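Local coordinates for GPI-anchored protein LLG1 (Arabidopsis thaliana, PDB 6A5D) that probably acts as a GPI-anchored co-receptor that works with a receptor kinase in a heterotypic complex perceiving RALF peptides, at residues Asn34-Ile37 and Ile38-Cys42; Gly86-Pro90 and Gly91-Asn95. All blocks are in the same frame, centred on the assembly; numbering follows the deposited sequence.

Contact 1 of 2, residues Asn34-Ile37 and Ile38-Cys42; sequences NYTI and ITSKC. With NAG (2-acetamido-2-deoxy-beta-D-glucopyranose), chain C; FUC (alpha-L-fucopyranose), chain B.
Ser40 brings two donors to Thr36 O, OG and N, tilted to opposite sides of the flat carbonyl group. The Tyr35 ring turns inward, stacks with Phe59 and meets Tyr85 edge to face. Its OH hydrogen-bonds Phe30 O. Ser40 OG donates to Thr36 O at 2.8 Å. Ser40 N reaches Thr36 O at 2.9 Å. The hydroxyl can fold back because OG sits between its own backbone N and carbonyl carbon (chi1 74°). The Tyr35 carbonyl is used differently. Thr39 N, 3.0 Å from Tyr35 O, makes a nearly straight bond. Ile38 N, 2.9 Å from Tyr35 O, makes a more bent one.

Asn34, Tyr35 and Thr36 form an N-X-T glycosylation sequon. Asn34 ND2 is joined covalently to C1 of the N-acetylglucosamine, which carries fucose on O6. The amide oxygen takes two donors. Thr36 N comes nearly end-on to Asn34 OD1 at 2.9 Å, closing an Asx turn. Thr36 OG1 reaches Asn34 OD1 at 2.9 Å more from the side, slightly tilted from the carbonyl plane. The Thr36 hydroxyl lies beside its own backbone N (chi1 -57°), which lets both donors converge. Tyr35 holds the N-cap position, so the turn leads straight into the short helix 36-39.

The Thr36 methyl CG2 faces fucose C3 at 3.9 Å. On the protein side, Ile37 CG2 touches Ile38 CG1 at 4.1 Å. Both isoleucines also pack on Phe59 of helix 49-60.

The amide that carries the glycan is thus gripped on its oxygen by two bonds. This probably limits its rotation and helps set the direction in which the first sugar leaves the protein. It also ties the sequon to the start of the helix.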
loop_
_atom_site.group_PDB
_atom_site.type_symbol
_atom_site.label_atom_id
_atom_site.label_comp_id
_atom_site.label_asym_id
_atom_site.label_seq_id
_atom_site.Cartn_x
_atom_site.Cartn_y
_atom_site.Cartn_z
ATOM N N ASN A 34 9.594 3.519 -6.857
ATOM C CA ASN A 34 9.506 4.937 -6.573
ATOM C C ASN A 34 8.258 5.185 -5.741
ATOM O O ASN A 34 7.142 4.971 -6.216
ATOM C CB ASN A 34 9.479 5.734 -7.877
ATOM C CG ASN A 34 9.621 7.220 -7.639
ATOM O OD1 ASN A 34 9.035 7.752 -6.710
ATOM N ND2 ASN A 34 10.411 7.894 -8.465
ATOM N N TYR A 35 8.456 5.658 -4.513
ATOM C CA TYR A 35 7.391 5.836 -3.538
ATOM C C TYR A 35 6.886 7.272 -3.473
ATOM O O TYR A 35 6.051 7.586 -2.614
ATOM C CB TYR A 35 7.841 5.330 -2.156
ATOM C CG TYR A 35 7.981 3.835 -2.151
ATOM C CD1 TYR A 35 9.103 3.229 -2.717
ATOM C CD2 TYR A 35 6.979 3.030 -1.633
ATOM C CE1 TYR A 35 9.224 1.857 -2.756
ATOM C CE2 TYR A 35 7.084 1.664 -1.670
ATOM C CZ TYR A 35 8.205 1.077 -2.229
ATOM O OH TYR A 35 8.294 -0.287 -2.264
ATOM N N THR A 36 7.347 8.141 -4.381
ATOM C CA THR A 36 7.037 9.565 -4.273
ATOM C C THR A 36 5.548 9.845 -4.432
ATOM O O THR A 36 5.034 10.796 -3.827
ATOM C CB THR A 36 7.896 10.375 -5.246
ATOM O OG1 THR A 36 9.273 10.100 -4.971
ATOM C CG2 THR A 36 7.650 11.876 -5.083
ATOM N N ILE A 37 4.828 9.023 -5.196
ATOM C CA ILE A 37 3.384 9.226 -5.298
ATOM C C ILE A 37 2.737 9.207 -3.914
ATOM O O ILE A 37 1.805 9.974 -3.635
ATOM C CB ILE A 37 2.752 8.210 -6.263
ATOM C CG1 ILE A 37 1.293 8.564 -6.511
ATOM C CG2 ILE A 37 2.897 6.774 -5.732
ATOM C CD1 ILE A 37 0.654 7.689 -7.539
ATOM N N ILE A 38 3.243 8.359 -3.015
ATOM C CA ILE A 38 2.717 8.319 -1.649
ATOM C C ILE A 38 3.317 9.428 -0.788
ATOM O O ILE A 38 2.584 10.189 -0.135
ATOM C CB ILE A 38 2.935 6.937 -1.004
ATOM C CG1 ILE A 38 2.302 5.817 -1.841
ATOM C CG2 ILE A 38 2.382 6.959 0.431
ATOM C CD1 ILE A 38 2.540 4.426 -1.284
ATOM N N THR A 39 4.652 9.534 -0.750
ATOM C CA THR A 39 5.286 10.447 0.203
ATOM C C THR A 39 4.989 11.910 -0.109
ATOM O O THR A 39 4.973 12.742 0.813
ATOM C CB THR A 39 6.800 10.208 0.312
ATOM O OG1 THR A 39 7.430 10.446 -0.950
ATOM C CG2 THR A 39 7.096 8.791 0.742
ATOM N N SER A 40 4.782 12.251 -1.388
ATOM C CA SER A 40 4.466 13.631 -1.753
ATOM C C SER A 40 3.037 14.010 -1.376
ATOM O O SER A 40 2.749 15.197 -1.174
ATOM C CB SER A 40 4.718 13.861 -3.244
ATOM O OG SER A 40 3.720 13.254 -4.038
ATOM N N LYS A 41 2.117 13.036 -1.329
ATOM C CA LYS A 41 0.712 13.317 -1.041
ATOM C C LYS A 41 0.293 13.021 0.390
ATOM O O LYS A 41 -0.784 13.462 0.801
ATOM C CB LYS A 41 -0.243 12.546 -1.965
ATOM C CG LYS A 41 -0.526 13.210 -3.291
ATOM C CD LYS A 41 -1.081 12.213 -4.286
ATOM C CE LYS A 41 -1.758 12.948 -5.435
ATOM N NZ LYS A 41 -1.362 12.444 -6.770
ATOM N N CYS A 42 1.075 12.252 1.137
ATOM C CA CYS A 42 0.652 11.739 2.434
ATOM C C CYS A 42 1.704 12.124 3.470
ATOM O O CYS A 42 2.671 11.392 3.682
ATOM C CB CYS A 42 0.458 10.226 2.349
ATOM S SG CYS A 42 -0.112 9.501 3.895
HETATM C C1 NAG C . 10.621 9.311 -8.275
HETATM C C2 NAG C . 12.083 9.661 -8.641
HETATM C C3 NAG C . 12.307 11.177 -8.627
HETATM C C4 NAG C . 11.218 11.909 -9.398
HETATM C C5 NAG C . 9.862 11.480 -8.870
HETATM C C6 NAG C . 8.727 12.158 -9.594
HETATM C C7 NAG C . 13.864 8.053 -8.034
HETATM C C8 NAG C . 14.753 7.582 -6.924
HETATM N N2 NAG C . 13.007 9.028 -7.712
HETATM O O3 NAG C . 13.575 11.453 -9.213
HETATM O O4 NAG C . 11.374 13.320 -9.277
HETATM O O5 NAG C . 9.719 10.071 -9.085
HETATM O O6 NAG C . 7.478 11.816 -9.018
HETATM O O7 NAG C . 13.917 7.568 -9.165
HETATM C C1 FUC B . 6.457 12.465 -9.804
HETATM C C2 FUC B . 5.121 11.956 -9.260
HETATM C C3 FUC B . 4.889 12.479 -7.829
HETATM C C4 FUC B . 4.997 14.007 -7.820
HETATM C C5 FUC B . 6.366 14.417 -8.385
HETATM C C6 FUC B . 6.591 15.919 -8.489
HETATM O O2 FUC B . 5.095 10.559 -9.300
HETATM O O3 FUC B . 3.580 12.119 -7.422
HETATM O O4 FUC B . 3.974 14.554 -8.633
HETATM O O5 FUC B . 6.541 13.883 -9.719
#

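Contact 2 of 2, residues Gly86-Pro90 and Gly91-Asn95; sequences GKYPP and GLFAN
Phe93 drives its edge into the face of the Tyr88 ring, a T-shaped pair. The ring centroids of Tyr88 and Phe93 are 4.8 Å apart and the planes stand at 82°. Phe93 CE2 and CZ lead. Phe93 CE2 comes 3.5 Å from Tyr88 CD2, while CZ lies over the middle of the tyrosine ring. The opposite face of Tyr88 has Gly86 O above its centre, so the ring sits between a backbone carbonyl and a phenyl edge. Leu92 adds to the centre from an oblique side, with its CD2 3.7 Å from Tyr88 CD1. Leu92 CD2 also lies 4.0 Å from Pro89 CD. Leu92 CG is anti to the backbone N (chi1 177°), which carries the branch back toward Tyr88 and Pro89.

The backbone that brings these groups together is a type II beta turn from Pro89 to Leu92. Gly91 has a positive phi of 82° at the third position of the turn and is also the N-cap of helix 92-99. The turn therefore links the stretch after helix 74-86 directly to the next helix.

Leu92 N closes the turn on Pro89 O at 3.2 Å. Four residues after Gly91, Asn95 N hydrogen-bonds Gly91 O at 2.8 Å, in the first turn of the helix. At the far end of the ring, Tyr88 OH hydrogen-bonds Cys42 O.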
loop_
_atom_site.group_PDB
_atom_site.type_symbol
_atom_site.label_atom_id
_atom_site.label_comp_id
_atom_site.label_asym_id
_atom_site.label_seq_id
_atom_site.Cartn_x
_atom_site.Cartn_y
_atom_site.Cartn_z
ATOM N N GLY A 86 8.744 6.004 3.905
ATOM C CA GLY A 86 7.846 7.103 4.199
ATOM C C GLY A 86 7.726 7.434 5.671
ATOM O O GLY A 86 7.064 8.411 6.044
ATOM N N LYS A 87 8.358 6.618 6.515
ATOM C CA LYS A 87 8.269 6.758 7.969
ATOM C C LYS A 87 6.821 6.710 8.450
ATOM O O LYS A 87 6.381 7.531 9.250
ATOM C CB LYS A 87 9.007 7.992 8.487
ATOM C CG LYS A 87 10.481 7.959 8.162
ATOM C CD LYS A 87 10.752 8.751 6.894
ATOM C CE LYS A 87 12.203 9.210 6.816
ATOM N NZ LYS A 87 12.310 10.505 6.082
ATOM N N TYR A 88 6.064 5.719 7.933
ATOM C CA TYR A 88 4.647 5.625 8.265
ATOM C C TYR A 88 4.416 4.568 9.333
ATOM O O TYR A 88 5.081 3.527 9.332
ATOM C CB TYR A 88 3.845 5.221 7.027
ATOM C CG TYR A 88 3.858 6.247 5.923
ATOM C CD1 TYR A 88 3.318 7.508 6.117
ATOM C CD2 TYR A 88 4.404 5.946 4.672
ATOM C CE1 TYR A 88 3.341 8.461 5.100
ATOM C CE2 TYR A 88 4.427 6.889 3.653
ATOM C CZ TYR A 88 3.893 8.138 3.875
ATOM O OH TYR A 88 3.894 9.082 2.877
ATOM N N PRO A 89 3.470 4.807 10.235
ATOM C CA PRO A 89 3.092 3.779 11.200
ATOM C C PRO A 89 2.582 2.541 10.484
ATOM O O PRO A 89 1.869 2.647 9.474
ATOM C CB PRO A 89 1.953 4.445 11.990
ATOM C CG PRO A 89 2.192 5.918 11.827
ATOM C CD PRO A 89 2.772 6.087 10.449
ATOM N N PRO A 90 2.914 1.351 10.978
ATOM C CA PRO A 90 2.388 0.130 10.356
ATOM C C PRO A 90 0.871 0.104 10.462
ATOM O O PRO A 90 0.297 0.446 11.495
ATOM C CB PRO A 90 3.027 -0.996 11.178
ATOM C CG PRO A 90 3.347 -0.355 12.511
ATOM C CD PRO A 90 3.726 1.069 12.175
ATOM N N GLY A 91 0.225 -0.296 9.369
ATOM C CA GLY A 91 -1.215 -0.331 9.296
ATOM C C GLY A 91 -1.893 0.991 8.981
ATOM O O GLY A 91 -3.126 1.017 8.861
ATOM N N LEU A 92 -1.177 2.026 8.830
ATOM C CA LEU A 92 -1.770 3.338 8.553
ATOM C C LEU A 92 -2.696 3.282 7.338
ATOM O O LEU A 92 -3.874 3.641 7.419
ATOM C CB LEU A 92 -0.676 4.385 8.333
ATOM C CG LEU A 92 -1.150 5.793 7.963
ATOM C CD1 LEU A 92 -1.976 6.393 9.089
ATOM C CD2 LEU A 92 0.033 6.687 7.625
ATOM N N PHE A 93 -2.138 2.826 6.189
ATOM C CA PHE A 93 -2.911 2.842 4.951
ATOM C C PHE A 93 -4.064 1.860 5.003
ATOM O O PHE A 93 -5.173 2.175 4.558
ATOM C CB PHE A 93 -1.995 2.578 3.755
ATOM C CG PHE A 93 -0.950 3.618 3.610
ATOM C CD1 PHE A 93 -1.267 4.849 3.070
ATOM C CD2 PHE A 93 0.321 3.417 4.101
ATOM C CE1 PHE A 93 -0.314 5.853 2.980
ATOM C CE2 PHE A 93 1.285 4.410 4.016
ATOM C CZ PHE A 93 0.967 5.637 3.468
ATOM N N ALA A 94 -3.831 0.671 5.560
ATOM C CA ALA A 94 -4.923 -0.270 5.757
ATOM C C ALA A 94 -6.045 0.357 6.580
ATOM O O ALA A 94 -7.226 0.270 6.215
ATOM C CB ALA A 94 -4.391 -1.523 6.448
ATOM N N ASN A 95 -5.693 1.029 7.680
ATOM C CA ASN A 95 -6.701 1.661 8.533
ATOM C C ASN A 95 -7.414 2.778 7.792
ATOM O O ASN A 95 -8.650 2.846 7.796
ATOM C CB ASN A 95 -6.045 2.219 9.799
ATOM C CG ASN A 95 -5.623 1.134 10.763
ATOM O OD1 ASN A 95 -6.086 0.002 10.680
ATOM N ND2 ASN A 95 -4.750 1.484 11.703
#

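Overall arrangement
Contact 1 and contact 2 both bracket the start of a helix, 36-39 and 92-99, and their centres lie about 13 Å apart. Each is partly buried. Contact 1 is mainly polar. Its outer side carries the glycan, and its inner side, with Tyr35 and Ile38, joins the core. Contact 2 is mainly apolar. Tyr88 and Phe93 lie inside, while Pro89 and Pro90 are exposed. The two meet in part through Ile38 CG2, 3.6 Å from Phe93 CZ, and through the Tyr88 hydroxyl, which reaches the end of 38-42. Disulfide-bonded Cys42 also packs on Phe93. Helix 74-86 lines both, through Ile82, which touches Tyr35, Tyr88 and Phe93.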